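Local atomic coordinates of CRISPR-associated endoribonuclease Cas2 2 (Sulfolobus solfataricus, PDB entry 3EXC), a protein that acts as a single-strand-specific, magnesium-dependent endoribonuclease in CRISPR antiviral immunity, working as a homodimer that associates with Cas1. Residues A[10-15]-A[61-66]. The protein carries 2 engineered substitutions. Numbering follows the deposited sequence.
With NA (sodium ion), chain C.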
loop_
_atom_site.group_PDB
_atom_site.type_symbol
_atom_site.label_atom_id
_atom_site.label_comp_id
_atom_site.label_asym_id
_atom_site.label_seq_id
_atom_site.Cartn_x
_atom_site.Cartn_y
_atom_site.Cartn_z
ATOM N N TYR A 10 3.478 -4.571 0.161
ATOM C CA TYR A 10 4.546 -5.351 -0.500
ATOM C C TYR A 10 4.293 -5.729 -2.002
ATOM O O TYR A 10 3.130 -5.796 -2.528
ATOM C CB TYR A 10 4.936 -6.566 0.364
ATOM C CG TYR A 10 3.785 -7.433 0.789
ATOM C CD1 TYR A 10 3.071 -7.156 1.946
ATOM C CD2 TYR A 10 3.393 -8.554 0.025
ATOM C CE1 TYR A 10 1.956 -7.961 2.321
ATOM C CE2 TYR A 10 2.304 -9.364 0.404
ATOM C CZ TYR A 10 1.606 -9.044 1.567
ATOM O OH TYR A 10 0.541 -9.808 1.979
ATOM N N ASP A 11 5.400 -6.011 -2.685
ATOM C CA ASP A 11 5.415 -6.385 -4.077
ATOM C C ASP A 11 6.447 -7.534 -4.073
ATOM O O ASP A 11 7.678 -7.349 -4.165
ATOM C CB ASP A 11 5.799 -5.123 -4.883
ATOM C CG ASP A 11 6.165 -5.409 -6.351
ATOM O OD1 ASP A 11 6.185 -6.614 -6.762
ATOM O OD2 ASP A 11 6.482 -4.403 -7.096
ATOM N N VAL A 12 5.933 -8.737 -3.869
ATOM C CA VAL A 12 6.758 -9.876 -3.738
ATOM C C VAL A 12 6.506 -10.802 -4.926
ATOM O O VAL A 12 5.418 -11.353 -5.020
ATOM C CB VAL A 12 6.447 -10.619 -2.435
ATOM C CG1 VAL A 12 7.136 -11.948 -2.432
ATOM C CG2 VAL A 12 6.901 -9.760 -1.226
ATOM N N SER A 13 7.493 -10.957 -5.824
ATOM C CA SER A 13 7.330 -11.821 -7.022
ATOM C C SER A 13 7.038 -13.300 -6.765
ATOM O O SER A 13 6.021 -13.786 -7.238
ATOM C CB SER A 13 8.473 -11.655 -8.036
ATOM O OG SER A 13 8.198 -10.489 -8.818
ATOM N N ASP A 14 7.893 -14.007 -6.030
ATOM C CA ASP A 14 7.632 -15.433 -5.688
ATOM C C ASP A 14 6.314 -15.684 -4.857
ATOM O O ASP A 14 6.218 -15.314 -3.673
ATOM C CB ASP A 14 8.873 -15.994 -4.985
ATOM C CG ASP A 14 8.800 -17.472 -4.722
ATOM O OD1 ASP A 14 7.739 -18.104 -4.889
ATOM O OD2 ASP A 14 9.850 -18.031 -4.345
ATOM N N ASP A 15 5.313 -16.307 -5.497
ATOM C CA ASP A 15 4.024 -16.730 -4.878
ATOM C C ASP A 15 4.167 -17.279 -3.455
ATOM O O ASP A 15 3.377 -16.978 -2.562
ATOM C CB ASP A 15 3.342 -17.833 -5.734
ATOM C CG ASP A 15 2.093 -17.346 -6.495
ATOM O OD1 ASP A 15 1.270 -18.208 -6.919
ATOM O OD2 ASP A 15 1.937 -16.120 -6.688
ATOM N N ASN A 61 16.718 -8.307 -3.861
ATOM C CA ASN A 61 17.156 -7.757 -5.131
ATOM C C ASN A 61 16.029 -7.515 -6.061
ATOM O O ASN A 61 16.226 -6.827 -7.036
ATOM C CB ASN A 61 18.139 -8.693 -5.801
ATOM C CG ASN A 61 19.288 -8.996 -4.904
ATOM O OD1 ASN A 61 19.405 -10.125 -4.408
ATOM N ND2 ASN A 61 20.095 -7.956 -4.583
ATOM N N THR A 62 14.867 -8.077 -5.733
ATOM C CA THR A 62 13.717 -8.298 -6.620
ATOM C C THR A 62 12.457 -7.703 -6.060
ATOM O O THR A 62 11.633 -7.246 -6.825
ATOM C CB THR A 62 13.413 -9.832 -6.692
ATOM O OG1 THR A 62 14.460 -10.462 -7.413
ATOM C CG2 THR A 62 11.996 -10.216 -7.281
ATOM N N ASP A 63 12.259 -7.849 -4.746
ATOM C CA ASP A 63 11.006 -7.472 -4.101
ATOM C C ASP A 63 11.119 -6.084 -3.536
ATOM O O ASP A 63 12.268 -5.559 -3.479
ATOM C CB ASP A 63 10.592 -8.505 -3.072
ATOM C CG ASP A 63 10.368 -9.839 -3.719
ATOM O OD1 ASP A 63 10.110 -9.822 -4.976
ATOM O OD2 ASP A 63 10.474 -10.896 -3.027
ATOM N N ILE A 64 9.962 -5.492 -3.201
ATOM C CA ILE A 64 9.879 -4.155 -2.606
ATOM C C ILE A 64 8.850 -4.240 -1.513
ATOM O O ILE A 64 7.778 -4.777 -1.732
ATOM C CB ILE A 64 9.390 -3.049 -3.563
ATOM C CG1 ILE A 64 10.209 -3.010 -4.838
ATOM C CG2 ILE A 64 9.615 -1.683 -2.940
ATOM C CD1 ILE A 64 9.408 -2.486 -6.066
ATOM N N VAL A 65 9.161 -3.690 -0.337
ATOM C CA VAL A 65 8.263 -3.601 0.778
ATOM C C VAL A 65 8.384 -2.202 1.350
ATOM O O VAL A 65 9.494 -1.696 1.576
ATOM C CB VAL A 65 8.605 -4.626 1.868
ATOM C CG1 VAL A 65 7.559 -4.523 3.012
ATOM C CG2 VAL A 65 8.493 -6.083 1.330
ATOM N N HIS A 66 7.255 -1.550 1.579
ATOM C CA HIS A 66 7.259 -0.267 2.213
ATOM C C HIS A 66 6.672 -0.390 3.594
ATOM O O HIS A 66 5.636 -1.020 3.784
ATOM C CB HIS A 66 6.335 0.603 1.457
ATOM C CG HIS A 66 6.990 1.260 0.321
ATOM N ND1 HIS A 66 7.297 0.576 -0.836
ATOM C CD2 HIS A 66 7.470 2.522 0.168
ATOM C CE1 HIS A 66 7.966 1.384 -1.652
ATOM N NE2 HIS A 66 8.075 2.573 -1.073
HETATM NA NA NA C . 2.246 -3.747 -4.240
HETATM O O HOH W 1 8.484 -8.379 -7.010
HETATM O O HOH W 2 10.037 -12.821 -5.035
HETATM O O HOH W 3 -0.145 -3.320 -2.816
HETATM O O HOH W 4 1.386 -6.145 -5.197
#
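OD1 of Asp63 takes the backbone N-H of Ser13 at 3.0 Å, a nearly straight bond (165° at the hydrogen) that arrives from above the carboxylate plane. The same oxygen is reached by a water that also bonds OD1 of Asp11 and lies 2.8 Å from OG of Ser13. The water thus bridges two carboxylates whose OD1 atoms, on Asp11 and Asp63, are 5.4 Å apart. The other oxygen of Asp63, OD2, receives the N-H of Asp59 and a second water, which in turn accepts from Asp14 N. With CG swung beside its own backbone N (chi1 -61°), Asp63 lays its carboxylate across the backbone of Val12, and CG1 of Val12 comes to 3.6 Å from Asp63 OD2. Further in, strands 5-11 and 64-70 run antiparallel in the ferredoxin-like sheet of Cas2. Asp11 and Ile64 form a hydrogen-bonded pair: Asp11 N gives to Ile64 O at 2.8 Å, and Ile64 N returns a bond to Asp11 O. Their side chains lie alongside each other on one face, CD1 of Ile64 3.6 Å from OD2 of Asp11. That OD2 is bonded to the backbone N of Arg35 of the second subunit, which ties the end of strand 5-11 to the dimer interface; Asp11 is the predicted catalytic magnesium ligand. Tyr10 and Val65, a non-hydrogen-bonded pair, occupy the opposite face, where CB of Tyr10 meets CG2 of Val65 at 3.7 Å. The tyrosine ring turns away from strand 64-70 and packs on helix 15-27, while Tyr10 O coordinates a sodium ion together with two waters and OE1 of Gln34 of the second subunit. CB of Asp11 lies 3.9 Å from this ion, and the Asp11 carboxylate does not bind it.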